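Side-chain contact in MXIH (Shigella flexneri, PDB 2CA5), which forms the needle of the type III secretion system, probably by helical polymerisation into a hollow tube through which effector proteins pass toward the host cell: residues Pro41-Pro44 / Gln45-Ala48. Residues are numbered along the deposited sequence; the frame is centred on the assembly and turned at random.
Sequences PSNP and QLLA
Asn43 OD1 accepts from Gln45 N at 2.8 Å, and a weaker bond joins Leu46 N to Asn43 OD1 at 3.4 Å; these are the N-cap bonds that start helix 44-79. The first is bent at the hydrogen (N-H...O 133°), yet the Gln45 nitrogen lies only 17° off the plane of the Asn43 amide. A chi1 of -178° swings Asn43 CG to the side of its carbonyl carbon, which brings OD1 to the N-H groups of Gln45 and Leu46.

Backbone bonds continue the winding. Asn43 O receives weak bonds from Leu46 N and Leu47 N, whereas Ala48 N reaches Pro44 O at 3.0 Å in a fairly straight bond, the first firm i to i+4 bond here. Pro44, at the first helical position, has no N-H to offer.

Van der Waals packing surrounds the cap. The Leu46 side chain crosses that of Asn43 at about a right angle, with Leu46 CG 3.7 Å from Asn43 ND2 and Leu46 CD1 3.9 Å from Asn43 CB. Gln45 instead runs alongside Asn43; Gln45 CB lies 3.2 Å from Asn43 OD1, a by-product of the short cap bond. The Gln45 amide bonds onward through NE2 to Glu49.

Asn43 OD1 thus serves two N-H groups at the open end of the helix, Leu46 N being shared weakly between OD1 and O of Asn43, where the loop joining the two helices of the hairpin gives way to the longer one.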
loop_
_atom_site.group_PDB
_atom_site.type_symbol
_atom_site.label_atom_id
_atom_site.label_comp_id
_atom_site.label_asym_id
_atom_site.label_seq_id
_atom_site.Cartn_x
_atom_site.Cartn_y
_atom_site.Cartn_z
ATOM N N PRO A 41 -0.901 -2.120 23.179
ATOM C CA PRO A 41 -1.887 -1.252 22.554
ATOM C C PRO A 41 -2.005 0.173 23.094
ATOM O O PRO A 41 -2.682 0.993 22.497
ATOM C CB PRO A 41 -3.197 -2.022 22.732
ATOM C CG PRO A 41 -2.984 -2.826 23.961
ATOM C CD PRO A 41 -1.527 -3.197 23.969
ATOM N N SER A 42 -1.331 0.489 24.193
ATOM C CA SER A 42 -1.382 1.869 24.681
ATOM C C SER A 42 -0.238 2.728 24.114
ATOM O O SER A 42 -0.170 3.934 24.360
ATOM C CB SER A 42 -1.455 1.934 26.210
ATOM O OG SER A 42 -0.353 1.282 26.802
ATOM N N ASN A 43 0.641 2.110 23.326
ATOM C CA ASN A 43 1.736 2.847 22.698
ATOM C C ASN A 43 1.202 3.456 21.394
ATOM O O ASN A 43 0.909 2.735 20.445
ATOM C CB ASN A 43 2.926 1.908 22.422
ATOM C CG ASN A 43 4.110 2.627 21.807
ATOM O OD1 ASN A 43 3.947 3.632 21.112
ATOM N ND2 ASN A 43 5.303 2.068 21.990
ATOM N N PRO A 44 1.040 4.776 21.358
ATOM C CA PRO A 44 0.491 5.432 20.167
ATOM C C PRO A 44 1.410 5.352 18.944
ATOM O O PRO A 44 0.959 5.457 17.809
ATOM C CB PRO A 44 0.315 6.890 20.621
ATOM C CG PRO A 44 1.373 7.080 21.671
ATOM C CD PRO A 44 1.445 5.750 22.390
ATOM N N GLN A 45 2.704 5.165 19.165
ATOM C CA GLN A 45 3.622 5.072 18.035
ATOM C C GLN A 45 3.398 3.768 17.263
ATOM O O GLN A 45 3.463 3.742 16.034
ATOM C CB GLN A 45 5.076 5.190 18.500
ATOM C CG GLN A 45 6.091 4.898 17.400
ATOM C CD GLN A 45 6.024 5.902 16.270
ATOM O OE1 GLN A 45 5.424 6.963 16.409
ATOM N NE2 GLN A 45 6.666 5.586 15.154
ATOM N N LEU A 46 3.110 2.693 17.987
ATOM C CA LEU A 46 2.846 1.386 17.354
ATOM C C LEU A 46 1.537 1.422 16.575
ATOM O O LEU A 46 1.393 0.759 15.546
ATOM C CB LEU A 46 2.793 0.280 18.408
ATOM C CG LEU A 46 4.076 0.033 19.200
ATOM C CD1 LEU A 46 3.871 -1.151 20.144
ATOM C CD2 LEU A 46 5.268 -0.212 18.259
ATOM N N LEU A 47 0.581 2.212 17.060
ATOM C CA LEU A 47 -0.682 2.375 16.346
ATOM C C LEU A 47 -0.405 3.106 15.025
ATOM O O LEU A 47 -0.862 2.688 13.956
ATOM C CB LEU A 47 -1.687 3.181 17.186
ATOM C CG LEU A 47 -3.036 3.440 16.494
ATOM C CD1 LEU A 47 -3.749 2.124 16.188
ATOM C CD2 LEU A 47 -3.955 4.382 17.285
ATOM N N ALA A 48 0.358 4.194 15.104
ATOM C CA ALA A 48 0.685 4.984 13.916
ATOM C C ALA A 48 1.446 4.145 12.904
ATOM O O ALA A 48 1.245 4.277 11.705
ATOM C CB ALA A 48 1.504 6.224 14.297
#